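Capsular polysaccharide biosynthesis protein (Burkholderia pseudomallei, PDB 4BQN) binds coenzyme A and probably acts as an acetyltransferase in the biosynthesis of capsular polysaccharide. Local coordinates at residues A290-V295 with W301-L306; D122-G127 with E136-H141; E157-D162 with A297-V302; T106-Y111 with Y197-P202. The protein carries 1 engineered substitution. All coordinates share one frame; numbering follows the deposited sequence.

Contact 1: A290-V295 with W301-L306; sequences AFFDRV and WVRTAL. With COA (coenzyme A), chain C.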
# COMPACT_ATOMS: atom_id res chain seq x y z
N ALA A 290 6.40 22.03 -4.54
CA ALA A 290 5.97 21.74 -3.17
C ALA A 290 5.78 20.24 -2.96
O ALA A 290 6.15 19.68 -1.93
CB ALA A 290 4.69 22.49 -2.82
N PHE A 291 5.20 19.58 -3.96
CA PHE A 291 5.01 18.13 -3.92
C PHE A 291 6.36 17.41 -3.84
O PHE A 291 6.58 16.55 -2.97
CB PHE A 291 4.22 17.66 -5.16
CG PHE A 291 4.22 16.17 -5.36
CD1 PHE A 291 3.62 15.33 -4.43
CD2 PHE A 291 4.80 15.60 -6.49
CE1 PHE A 291 3.62 13.95 -4.61
CE2 PHE A 291 4.80 14.22 -6.67
CZ PHE A 291 4.20 13.40 -5.74
N PHE A 292 7.28 17.78 -4.73
CA PHE A 292 8.57 17.12 -4.73
C PHE A 292 9.29 17.33 -3.41
O PHE A 292 9.88 16.39 -2.86
CB PHE A 292 9.46 17.60 -5.88
CG PHE A 292 10.79 16.92 -5.90
CD1 PHE A 292 10.88 15.57 -6.22
CD2 PHE A 292 11.95 17.60 -5.56
CE1 PHE A 292 12.10 14.91 -6.21
CE2 PHE A 292 13.18 16.96 -5.56
CZ PHE A 292 13.26 15.61 -5.90
N ASP A 293 9.24 18.55 -2.87
CA ASP A 293 9.90 18.83 -1.60
C ASP A 293 9.33 17.97 -0.47
O ASP A 293 10.06 17.48 0.40
CB ASP A 293 9.76 20.31 -1.22
CG ASP A 293 10.64 21.24 -2.04
OD1 ASP A 293 11.50 20.76 -2.82
OD2 ASP A 293 10.46 22.47 -1.90
N ARG A 294 8.01 17.81 -0.47
CA ARG A 294 7.36 17.01 0.55
C ARG A 294 7.79 15.54 0.47
O ARG A 294 8.09 14.92 1.49
CB ARG A 294 5.83 17.13 0.43
CG ARG A 294 5.06 16.46 1.56
CD ARG A 294 3.59 16.77 1.42
NE ARG A 294 2.78 16.32 2.55
CZ ARG A 294 2.18 15.14 2.62
NH1 ARG A 294 2.33 14.26 1.64
NH2 ARG A 294 1.45 14.83 3.68
N VAL A 295 7.84 14.99 -0.74
CA VAL A 295 8.30 13.60 -0.93
C VAL A 295 9.79 13.46 -0.55
O VAL A 295 10.18 12.52 0.15
CB VAL A 295 8.08 13.13 -2.39
CG1 VAL A 295 8.67 11.74 -2.62
CG2 VAL A 295 6.59 13.11 -2.69
N TRP A 301 17.52 9.45 -0.88
CA TRP A 301 17.92 8.80 -2.14
C TRP A 301 17.26 9.44 -3.36
O TRP A 301 17.78 9.33 -4.46
CB TRP A 301 17.61 7.30 -2.13
CG TRP A 301 16.22 7.02 -1.64
CD1 TRP A 301 15.10 6.81 -2.38
CD2 TRP A 301 15.82 6.91 -0.27
NE1 TRP A 301 14.01 6.60 -1.55
CE2 TRP A 301 14.43 6.66 -0.25
CE3 TRP A 301 16.51 7.03 0.95
CZ2 TRP A 301 13.72 6.50 0.95
CZ3 TRP A 301 15.80 6.89 2.13
CH2 TRP A 301 14.41 6.63 2.12
N VAL A 302 16.12 10.11 -3.18
CA VAL A 302 15.45 10.78 -4.28
C VAL A 302 16.27 11.98 -4.81
O VAL A 302 16.56 12.08 -6.00
CB VAL A 302 14.03 11.21 -3.85
CG1 VAL A 302 13.33 11.93 -4.98
CG2 VAL A 302 13.21 9.99 -3.42
N ARG A 303 16.65 12.89 -3.91
CA ARG A 303 17.50 14.01 -4.36
C ARG A 303 18.87 13.53 -4.81
O ARG A 303 19.46 14.10 -5.73
CB ARG A 303 17.66 15.12 -3.32
CG ARG A 303 16.47 16.06 -3.22
CD ARG A 303 16.77 17.27 -2.35
NE ARG A 303 15.53 17.88 -1.84
CZ ARG A 303 14.79 18.75 -2.51
NH1 ARG A 303 15.15 19.14 -3.74
NH2 ARG A 303 13.68 19.23 -1.96
N THR A 304 19.38 12.47 -4.18
CA THR A 304 20.67 11.90 -4.57
C THR A 304 20.62 11.36 -6.00
O THR A 304 21.54 11.62 -6.78
CB THR A 304 21.11 10.81 -3.59
OG1 THR A 304 21.39 11.41 -2.33
CG2 THR A 304 22.35 10.08 -4.08
N ALA A 305 19.56 10.63 -6.34
CA ALA A 305 19.41 10.11 -7.70
C ALA A 305 19.30 11.25 -8.72
O ALA A 305 19.92 11.18 -9.79
CB ALA A 305 18.20 9.19 -7.80
N LEU A 306 18.53 12.29 -8.39
CA LEU A 306 18.36 13.42 -9.29
C LEU A 306 19.72 14.10 -9.55
O LEU A 306 20.04 14.43 -10.69
CB LEU A 306 17.35 14.41 -8.71
CG LEU A 306 16.68 15.42 -9.65
CD1 LEU A 306 15.77 14.71 -10.65
CD2 LEU A 306 15.92 16.45 -8.83
N1A COA C . 5.83 4.79 4.67
C2A COA C . 5.66 6.01 4.10
N3A COA C . 4.46 6.59 3.99
C4A COA C . 3.37 5.97 4.50
C5A COA C . 3.49 4.67 5.14
C6A COA C . 4.82 4.08 5.21
N6A COA C . 5.00 2.87 5.78
N7A COA C . 2.26 4.28 5.55
C8A COA C . 1.41 5.28 5.21
N9A COA C . 2.07 6.27 4.56
C1B COA C . 1.55 7.55 4.07
C2B COA C . 0.12 7.51 3.54
O2B COA C . 0.12 7.14 2.16
C3B COA C . -0.28 8.96 3.78
O3B COA C . 0.34 9.75 2.75
P3B COA C . -0.05 11.28 2.47
O7A COA C . 0.71 11.61 1.22
O8A COA C . -1.55 11.25 2.27
O9A COA C . 0.38 12.06 3.69
C4B COA C . 0.39 9.29 5.11
O4B COA C . 1.49 8.39 5.23
C5B COA C . -0.53 9.15 6.33
O5B COA C . -1.05 7.83 6.31
P1A COA C . -1.11 6.93 7.62
O1A COA C . -1.57 5.57 7.17
O2A COA C . 0.19 7.01 8.38
O3A COA C . -2.20 7.59 8.58
P2A COA C . -3.76 7.96 8.45
O4A COA C . -3.88 9.46 8.51
O5A COA C . -4.45 7.16 9.52
O6A COA C . -4.24 7.48 7.01
CBP COA C . -4.88 6.12 5.14
CCP COA C . -4.66 6.15 6.65
CDP COA C . -5.32 4.72 4.70
CEP COA C . -6.02 7.06 4.81
CAP COA C . -3.55 6.54 4.46
OAP COA C . -2.56 5.52 4.64
C9P COA C . -3.59 6.91 2.99
O9P COA C . -3.91 8.04 2.65
N8P COA C . -3.22 5.99 2.09
C7P COA C . -3.17 6.28 0.66
C6P COA C . -4.51 6.34 -0.03
C5P COA C . -5.18 5.00 0.11
O5P COA C . -5.91 4.75 1.05
N4P COA C . -4.91 4.14 -0.85
C3P COA C . -5.47 2.81 -0.86
C2P COA C . -4.35 1.79 -0.89
S1P COA C . -4.99 0.28 -0.30
O HOH W 1 12.64 18.47 0.53
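Two consecutive helices, 285-296 and 300-310, joined by a short loop, pack near the C-terminal end of the chain, and F292, D293 and R303 join them. The short segments run at 119° to each other, with axes 10.8 Å apart at closest. The polar link is a salt bridge. R303 NH2 donates to D293 OD1 at 2.8 Å. The bond lies near the guanidinium plane of R303 but meets the oxygen from above the carboxylate plane. A water makes a second bridge: it accepts from R303 NH2 and donates to D293 O. NH2 thus has two acceptors at the edge of its group. The same guanidinium lies at the rim of F292, with R303 NH1 3.5 Å from F292 CE2, near the ring plane. Ring and guanidinium stand almost perpendicular, 82° apart. The phenyl also reaches apolar partners: F292 CE1 is 3.5 Å from V302 CG1 in the conformer given, and F292 CZ is 4.0 Å from L306 CD2. L124 of helix 123-130 touches V302 and L306 too. R294 leaves its helix on the side away from this interface, and its guanidinium binds coenzyme A. The extended chain brings R294 NH1 to O7A at 3.1 Å and R294 NH2 to O9A at 3.0 Å, both on the 3'-phosphate of coenzyme A. Two nearly straight bonds fix the rotation of this guanidinium. The helix pair therefore matches one arginine with an aspartate and presents another to a phosphate, whose charge it would partly offset.

Contact 2: D122-G127 with E136-H141; sequences DALIAG and ETYLRH
The backbones come nearest at I125 and Y138, whose CA atoms are 7.9 Å apart, where the first turn of helix 123-130 faces helix 135-140. This is helix-to-helix packing within the WcbI family region, away from the coenzyme A site. One aromatic side chain, Y138, carries it. Its CG lies anti to the backbone N (chi1 -169°), and the ring extends toward the start of the other helix. I125 crosses it at about a right angle and lays CG1 over one face. This is a CH-pi contact, with I125 CG1 3.8 Å from the centroid of the Y138 ring and 24° off the normal. I125 CG1 sits toward the rim, 3.5 Å from Y138 CZ. F277 of helix 269-281 meets Y138 in an edge-to-face pair. At the far end of the tyrosine, L124 packs beside the hydroxyl, with L124 CD2 3.4 Å from Y138 OH. The polar need of that hydroxyl is met by Y242, whose OH hydrogen-bonds to both Y138 OH and D122 OD2. Y242 thus bridges the two segments from outside. D122 is the N-cap of helix 123-130, and its two carboxylate oxygens have separate tasks. While OD2 serves Y242 and T106, OD1 caps the helix: I125 N donates to D122 OD1 at 3.0 Å, on the anti side and 27° out of the carboxylate plane.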
# COMPACT_ATOMS: atom_id res chain seq x y z
N ASP A 122 5.23 9.46 -10.70
CA ASP A 122 6.66 9.33 -10.47
C ASP A 122 7.18 10.65 -9.91
O ASP A 122 7.27 11.65 -10.61
CB ASP A 122 7.39 8.88 -11.74
CG ASP A 122 8.81 8.47 -11.47
OD1 ASP A 122 9.58 9.32 -10.98
OD2 ASP A 122 9.14 7.28 -11.69
N ALA A 123 7.45 10.65 -8.61
CA ALA A 123 7.93 11.82 -7.91
C ALA A 123 9.32 12.25 -8.35
O ALA A 123 9.64 13.44 -8.26
CB ALA A 123 7.90 11.60 -6.41
N LEU A 124 10.16 11.33 -8.82
CA LEU A 124 11.46 11.77 -9.31
C LEU A 124 11.28 12.61 -10.57
O LEU A 124 11.98 13.59 -10.76
CB LEU A 124 12.40 10.58 -9.56
CG LEU A 124 13.85 11.00 -9.80
CD1 LEU A 124 14.45 11.73 -8.60
CD2 LEU A 124 14.68 9.78 -10.14
N ILE A 125 10.33 12.23 -11.42
CA ILE A 125 9.96 13.06 -12.58
C ILE A 125 9.51 14.45 -12.13
O ILE A 125 9.90 15.44 -12.73
CB ILE A 125 8.95 12.34 -13.49
CG1 ILE A 125 9.70 11.24 -14.23
CG2 ILE A 125 8.29 13.31 -14.48
CD1 ILE A 125 8.87 10.41 -15.18
N ALA A 126 8.70 14.53 -11.07
CA ALA A 126 8.34 15.84 -10.53
C ALA A 126 9.58 16.69 -10.20
O ALA A 126 9.64 17.87 -10.55
CB ALA A 126 7.43 15.72 -9.31
N GLY A 127 10.57 16.08 -9.56
CA GLY A 127 11.83 16.79 -9.28
C GLY A 127 12.56 17.23 -10.53
O GLY A 127 13.10 18.33 -10.59
N GLU A 136 13.07 14.01 -22.63
CA GLU A 136 13.97 13.20 -23.44
C GLU A 136 15.27 12.90 -22.69
O GLU A 136 15.78 11.77 -22.73
CB GLU A 136 14.26 13.90 -24.77
CG GLU A 136 13.03 14.13 -25.64
CD GLU A 136 12.20 15.36 -25.26
OE1 GLU A 136 12.64 16.19 -24.43
OE2 GLU A 136 11.09 15.51 -25.82
N THR A 137 15.78 13.91 -21.99
CA THR A 137 17.00 13.76 -21.18
C THR A 137 16.76 12.74 -20.06
O THR A 137 17.59 11.87 -19.82
CB THR A 137 17.46 15.11 -20.59
OG1 THR A 137 17.71 16.02 -21.66
CG2 THR A 137 18.74 14.94 -19.78
N TYR A 138 15.61 12.84 -19.40
CA TYR A 138 15.27 11.91 -18.34
C TYR A 138 15.24 10.47 -18.87
O TYR A 138 15.84 9.57 -18.26
CB TYR A 138 13.93 12.27 -17.72
CG TYR A 138 13.60 11.52 -16.45
CD1 TYR A 138 13.02 10.25 -16.49
CD2 TYR A 138 13.84 12.10 -15.20
CE1 TYR A 138 12.71 9.57 -15.31
CE2 TYR A 138 13.55 11.43 -14.02
CZ TYR A 138 12.98 10.17 -14.08
OH TYR A 138 12.69 9.51 -12.90
N LEU A 139 14.57 10.26 -20.00
CA LEU A 139 14.47 8.92 -20.56
C LEU A 139 15.84 8.34 -20.95
O LEU A 139 16.05 7.13 -20.84
CB LEU A 139 13.48 8.87 -21.73
CG LEU A 139 12.01 8.57 -21.36
CD1 LEU A 139 11.84 7.12 -20.94
CD2 LEU A 139 11.43 9.50 -20.29
N ARG A 140 16.78 9.21 -21.34
CA ARG A 140 18.13 8.75 -21.65
C ARG A 140 18.94 8.40 -20.40
O ARG A 140 19.96 7.73 -20.51
CB ARG A 140 18.88 9.77 -22.50
CG ARG A 140 18.39 9.84 -23.94
CD ARG A 140 19.23 10.77 -24.80
NE ARG A 140 19.07 12.18 -24.44
CZ ARG A 140 18.25 13.04 -25.05
NH1 ARG A 140 17.50 12.64 -26.07
NH2 ARG A 140 18.20 14.30 -24.64
N HIS A 141 18.48 8.83 -19.22
CA HIS A 141 19.23 8.64 -17.96
C HIS A 141 18.60 7.64 -16.98
O HIS A 141 18.93 7.64 -15.79
CB HIS A 141 19.42 10.00 -17.26
CG HIS A 141 20.46 10.87 -17.89
ND1 HIS A 141 20.23 11.61 -19.03
CD2 HIS A 141 21.74 11.13 -17.53
CE1 HIS A 141 21.32 12.28 -19.35
NE2 HIS A 141 22.25 12.01 -18.46

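Contact 3: E157-D162 with A297-V302; sequences ESWCVD and ANRRWV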
# COMPACT_ATOMS: atom_id res chain seq x y z
N GLU A 157 15.72 0.41 2.05
CA GLU A 157 15.03 -0.65 2.79
C GLU A 157 14.98 -0.35 4.28
O GLU A 157 13.95 -0.59 4.92
CB GLU A 157 15.67 -2.00 2.55
CG GLU A 157 15.39 -2.49 1.16
CD GLU A 157 15.93 -3.87 0.88
OE1 GLU A 157 16.59 -4.45 1.76
OE2 GLU A 157 15.69 -4.37 -0.24
N SER A 158 16.07 0.18 4.83
CA SER A 158 16.10 0.54 6.26
C SER A 158 15.01 1.56 6.59
O SER A 158 14.31 1.42 7.60
CB SER A 158 17.48 1.06 6.69
OG SER A 158 17.50 1.34 8.08
N TRP A 159 14.85 2.56 5.73
CA TRP A 159 13.83 3.57 5.93
C TRP A 159 12.43 2.95 5.81
O TRP A 159 11.55 3.24 6.62
CB TRP A 159 14.01 4.72 4.94
CG TRP A 159 13.00 5.78 5.06
CD1 TRP A 159 13.01 6.86 5.91
CD2 TRP A 159 11.80 5.90 4.28
NE1 TRP A 159 11.89 7.62 5.72
CE2 TRP A 159 11.13 7.07 4.72
CE3 TRP A 159 11.23 5.14 3.25
CZ2 TRP A 159 9.91 7.49 4.16
CZ3 TRP A 159 10.01 5.56 2.69
CH2 TRP A 159 9.37 6.73 3.16
N CYS A 160 12.22 2.10 4.80
CA CYS A 160 10.93 1.44 4.64
C CYS A 160 10.55 0.63 5.88
O CYS A 160 9.39 0.66 6.32
CB CYS A 160 10.90 0.54 3.40
SG CYS A 160 11.01 1.44 1.84
N VAL A 161 11.51 -0.09 6.46
CA VAL A 161 11.25 -0.85 7.67
C VAL A 161 10.94 0.09 8.82
O VAL A 161 9.97 -0.15 9.56
CB VAL A 161 12.45 -1.73 8.05
CG1 VAL A 161 12.31 -2.27 9.47
CG2 VAL A 161 12.56 -2.86 7.04
N ASP A 162 11.72 1.16 8.98
CA ASP A 162 11.49 2.11 10.08
C ASP A 162 10.11 2.76 10.02
O ASP A 162 9.50 3.00 11.06
CB ASP A 162 12.55 3.20 10.11
CG ASP A 162 13.92 2.68 10.51
OD1 ASP A 162 14.02 1.54 10.99
OD2 ASP A 162 14.89 3.44 10.33
N ALA A 297 11.76 15.18 1.36
CA ALA A 297 12.24 15.68 2.64
C ALA A 297 12.83 14.56 3.50
O ALA A 297 13.87 14.75 4.14
CB ALA A 297 11.13 16.39 3.40
N ASN A 298 12.17 13.40 3.52
CA ASN A 298 12.64 12.28 4.34
C ASN A 298 13.10 11.10 3.50
O ASN A 298 13.23 9.98 4.01
CB ASN A 298 11.55 11.86 5.33
CG ASN A 298 11.09 13.01 6.21
OD1 ASN A 298 9.93 13.42 6.17
ND2 ASN A 298 12.01 13.54 7.01
N ARG A 299 13.39 11.36 2.23
CA ARG A 299 13.81 10.30 1.30
C ARG A 299 15.08 10.75 0.58
O ARG A 299 15.03 11.20 -0.56
CB ARG A 299 12.69 9.99 0.30
CG ARG A 299 11.40 9.47 0.94
CD ARG A 299 10.33 9.26 -0.13
NE ARG A 299 9.08 8.67 0.37
CZ ARG A 299 8.09 9.35 0.94
NH1 ARG A 299 8.19 10.66 1.15
NH2 ARG A 299 7.00 8.70 1.31
N ARG A 300 16.21 10.64 1.28
CA ARG A 300 17.49 11.19 0.79
C ARG A 300 17.85 10.70 -0.60
O ARG A 300 18.43 11.44 -1.41
CB ARG A 300 18.61 10.83 1.79
CG ARG A 300 19.92 11.59 1.60
CD ARG A 300 20.90 11.29 2.72
NE ARG A 300 21.39 9.92 2.62
CZ ARG A 300 22.65 9.56 2.85
NH1 ARG A 300 23.56 10.47 3.19
NH2 ARG A 300 23.01 8.29 2.72
N TRP A 301 17.52 9.45 -0.88
CA TRP A 301 17.92 8.80 -2.14
C TRP A 301 17.26 9.44 -3.36
O TRP A 301 17.78 9.33 -4.46
CB TRP A 301 17.61 7.30 -2.13
CG TRP A 301 16.22 7.02 -1.64
CD1 TRP A 301 15.10 6.81 -2.38
CD2 TRP A 301 15.82 6.91 -0.27
NE1 TRP A 301 14.01 6.60 -1.55
CE2 TRP A 301 14.43 6.66 -0.25
CE3 TRP A 301 16.51 7.03 0.95
CZ2 TRP A 301 13.72 6.50 0.95
CZ3 TRP A 301 15.80 6.89 2.13
CH2 TRP A 301 14.41 6.63 2.12
N VAL A 302 16.12 10.11 -3.18
CA VAL A 302 15.45 10.78 -4.28
C VAL A 302 16.27 11.98 -4.81
O VAL A 302 16.56 12.08 -6.00
CB VAL A 302 14.03 11.21 -3.85
CG1 VAL A 302 13.33 11.93 -4.98
CG2 VAL A 302 13.21 9.99 -3.42
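Aromatic packing leads this contact: W159 of helix 153-167 meets W301 at the start of helix 300-310 in an offset edge-to-face pair. The edge of W301 is turned toward the face of W159. The five-membered ring of W159 and the six-membered ring of W301 have centroids 5.1 Å apart and planes at 64°. The closest approach is W301 CH2 to W159 CG, 3.4 Å. W301 reaches it with CG set between its backbone N and carbonyl carbon (chi1 47°). A CH-pi contact follows on the six-membered ring of W159. R299 CG lies over one face, 4.3 Å from the centroid of that W159 ring. Farther out, R299 NE comes to 3.4 Å from W159 CH2, with ring and guanidinium planes 60° apart. The charge of R299 is taken up by a salt bridge from NE to E101, while NH1 donates to V295 O. The N298 carbonyl also rests over the indole of W159. W159 belongs to the coenzyme A pocket and touches coenzyme A. The contact thus joins the middle of helix 153-167 to the loop between helices 285-296 and 300-310, and W301 also packs on E155 and I156, nearer the N-terminal end of helix 153-167.

Contact 4: T106-Y111 with Y197-P202; sequences TVNSPY and YTMNHP. With COA (coenzyme A), chain C.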
# COMPACT_ATOMS: atom_id res chain seq x y z
N THR A 106 10.89 5.78 -6.65
CA THR A 106 10.57 7.06 -7.28
C THR A 106 9.07 7.35 -7.33
O THR A 106 8.67 8.39 -7.84
CB THR A 106 11.10 7.10 -8.73
OG1 THR A 106 10.41 6.14 -9.52
CG2 THR A 106 12.61 6.83 -8.79
N VAL A 107 8.24 6.44 -6.81
CA VAL A 107 6.78 6.52 -7.01
C VAL A 107 6.10 6.97 -5.73
O VAL A 107 6.41 6.49 -4.65
CB VAL A 107 6.21 5.17 -7.50
CG1 VAL A 107 4.69 5.19 -7.60
CG2 VAL A 107 6.83 4.77 -8.84
N ASN A 108 5.12 7.85 -5.86
CA ASN A 108 4.24 8.18 -4.75
C ASN A 108 2.87 8.54 -5.31
O ASN A 108 2.54 8.15 -6.43
CB ASN A 108 4.86 9.26 -3.85
CG ASN A 108 4.42 9.10 -2.41
OD1 ASN A 108 3.27 9.37 -2.08
ND2 ASN A 108 5.32 8.63 -1.55
N SER A 109 2.05 9.25 -4.54
CA SER A 109 0.76 9.70 -5.03
C SER A 109 0.71 11.20 -4.86
O SER A 109 1.37 11.75 -3.97
CB SER A 109 -0.36 9.01 -4.28
OG SER A 109 -0.27 7.61 -4.47
N PRO A 110 -0.04 11.88 -5.74
CA PRO A 110 -0.11 13.34 -5.70
C PRO A 110 -0.52 13.86 -4.34
O PRO A 110 -1.45 13.31 -3.71
CB PRO A 110 -1.20 13.68 -6.72
CG PRO A 110 -1.26 12.53 -7.64
CD PRO A 110 -0.82 11.32 -6.87
N TYR A 111 0.17 14.89 -3.88
CA TYR A 111 -0.26 15.70 -2.74
C TYR A 111 -0.28 17.13 -3.23
O TYR A 111 0.70 17.62 -3.80
CB TYR A 111 0.72 15.57 -1.56
CG TYR A 111 0.40 16.54 -0.42
CD1 TYR A 111 0.91 17.86 -0.42
CD2 TYR A 111 -0.42 16.15 0.62
CE1 TYR A 111 0.60 18.74 0.61
CE2 TYR A 111 -0.73 17.03 1.65
CZ TYR A 111 -0.22 18.32 1.64
OH TYR A 111 -0.52 19.19 2.67
N TYR A 197 2.76 -4.67 -5.73
CA TYR A 197 2.61 -4.16 -7.10
C TYR A 197 2.75 -2.62 -7.16
O TYR A 197 3.18 -2.06 -8.18
CB TYR A 197 1.23 -4.53 -7.62
CG TYR A 197 1.04 -5.99 -7.94
CD1 TYR A 197 1.92 -6.66 -8.79
CD2 TYR A 197 -0.05 -6.69 -7.42
CE1 TYR A 197 1.73 -8.00 -9.11
CE2 TYR A 197 -0.26 -8.03 -7.74
CZ TYR A 197 0.63 -8.69 -8.59
OH TYR A 197 0.47 -10.01 -8.92
N THR A 198 2.32 -1.95 -6.09
CA THR A 198 2.54 -0.52 -5.88
C THR A 198 2.85 -0.39 -4.40
O THR A 198 2.67 -1.36 -3.63
CB THR A 198 1.31 0.34 -6.17
OG1 THR A 198 0.39 0.15 -5.09
CG2 THR A 198 0.64 -0.04 -7.49
N MET A 199 3.31 0.79 -3.98
CA MET A 199 3.69 1.00 -2.58
C MET A 199 2.64 0.54 -1.59
O MET A 199 2.97 0.18 -0.46
CB MET A 199 4.03 2.46 -2.33
CG MET A 199 2.89 3.44 -2.55
SD MET A 199 3.55 5.11 -2.49
CE MET A 199 2.05 6.07 -2.42
N ASN A 200 1.36 0.60 -1.98
CA ASN A 200 0.30 0.24 -1.02
C ASN A 200 -0.67 -0.83 -1.55
O ASN A 200 -1.76 -1.03 -1.01
CB ASN A 200 -0.42 1.50 -0.52
CG ASN A 200 -0.95 2.34 -1.66
OD1 ASN A 200 -1.25 1.80 -2.72
ND2 ASN A 200 -1.02 3.66 -1.47
N HIS A 201 -0.23 -1.56 -2.58
CA HIS A 201 -0.98 -2.71 -3.08
C HIS A 201 -0.17 -3.99 -2.99
O HIS A 201 0.56 -4.34 -3.92
CB HIS A 201 -1.42 -2.50 -4.53
CG HIS A 201 -2.53 -1.50 -4.71
ND1 HIS A 201 -3.02 -1.17 -5.95
CD2 HIS A 201 -3.23 -0.74 -3.82
CE1 HIS A 201 -3.99 -0.28 -5.83
NE2 HIS A 201 -4.14 -0.01 -4.54
N PRO A 202 -0.28 -4.71 -1.87
CA PRO A 202 0.34 -6.03 -1.72
C PRO A 202 -0.07 -6.99 -2.83
O PRO A 202 -1.22 -6.97 -3.30
CB PRO A 202 -0.22 -6.52 -0.38
CG PRO A 202 -0.42 -5.25 0.39
CD PRO A 202 -0.91 -4.24 -0.62
N1A COA C . 5.83 4.79 4.67
C2A COA C . 5.66 6.01 4.10
N3A COA C . 4.46 6.59 3.99
C4A COA C . 3.37 5.97 4.50
C5A COA C . 3.49 4.67 5.14
C6A COA C . 4.82 4.08 5.21
N6A COA C . 5.00 2.87 5.78
N7A COA C . 2.26 4.28 5.55
C8A COA C . 1.41 5.28 5.21
N9A COA C . 2.07 6.27 4.56
C1B COA C . 1.55 7.55 4.07
C2B COA C . 0.12 7.51 3.54
O2B COA C . 0.12 7.14 2.16
C3B COA C . -0.28 8.96 3.78
O3B COA C . 0.34 9.75 2.75
P3B COA C . -0.05 11.28 2.47
O7A COA C . 0.71 11.61 1.22
O8A COA C . -1.55 11.25 2.27
O9A COA C . 0.38 12.06 3.69
C4B COA C . 0.39 9.29 5.11
O4B COA C . 1.49 8.39 5.23
C5B COA C . -0.53 9.15 6.33
O5B COA C . -1.05 7.83 6.31
P1A COA C . -1.11 6.93 7.62
O1A COA C . -1.57 5.57 7.17
O2A COA C . 0.19 7.01 8.38
O3A COA C . -2.20 7.59 8.58
P2A COA C . -3.76 7.96 8.45
O4A COA C . -3.88 9.46 8.51
O5A COA C . -4.45 7.16 9.52
O6A COA C . -4.24 7.48 7.01
CBP COA C . -4.88 6.12 5.14
CCP COA C . -4.66 6.15 6.65
CDP COA C . -5.32 4.72 4.70
CEP COA C . -6.02 7.06 4.81
CAP COA C . -3.55 6.54 4.46
OAP COA C . -2.56 5.52 4.64
C9P COA C . -3.59 6.91 2.99
O9P COA C . -3.91 8.04 2.65
N8P COA C . -3.22 5.99 2.09
C7P COA C . -3.17 6.28 0.66
C6P COA C . -4.51 6.34 -0.03
C5P COA C . -5.18 5.00 0.11
O5P COA C . -5.91 4.75 1.05
N4P COA C . -4.91 4.14 -0.85
C3P COA C . -5.47 2.81 -0.86
C2P COA C . -4.35 1.79 -0.89
S1P COA C . -4.99 0.28 -0.30
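M199 meets V107, N108 and S109 across this contact, and the chain reaches it through a corner at Y197. Y197 N is bonded to H201 O at 2.9 Å, closing the turn that follows. T198 opens a type I beta turn that ends at H201. T198 OG1 accepts from N200 N at 3.3 Å, an ST turn that ties the side chain into the bend. M199 follows and carries nearly all of this segment's share of the packing. Its CG sits between the backbone N and the carbonyl carbon (chi1 62°), and the extended chain beyond carries SD and CE to strand 107-108 and S109. There, in the conformer given, M199 SD lies 3.8 Å from V107 O. The methyl lies beside two polar side chains: in the conformers given, M199 CE is 3.5 Å from N108 OD1 and 3.5 Å from S109 OG. Those oxygens have polar partners of their own. N108 OD1 accepts from S109 N at 2.7 Å, and S109 OG is bonded to G119 O. N200 comes next and turns to coenzyme A. N200 CG is 3.5 Å from C2P of coenzyme A, next to the thiol sulfur, while OD1 is held by Y120 OH. H201 brings its ring edge to the same carbon. The turn thus lines the thiol end of the coenzyme A pocket. Around it, strand 107-108 pairs antiparallel with strand 121-122, M199 has a backbone bond to W100 and packs on H99, and strand 201-202 leads on to helix 204-217.

Following the chain from the N terminus, contact 4 opens first at 106-111 and closes at 197-202. Contact 2 lies wholly within that interval, a short closure between helices 123-130 and 135-140. Contact 3 opens at 157-162, still inside contact 4, but closes only at 297-302, so these two cross. Contact 1 is a local closure near the C terminus and shares W301 and V302 with contact 3. Helix 300-310 serves both. Contacts 1 and 2 meet where F292 packs on A123 and G127; contacts 2 and 4 meet through D122 and T106. Contacts 1 and 4 both reach coenzyme A, at its 3'-phosphate and thiol ends respectively.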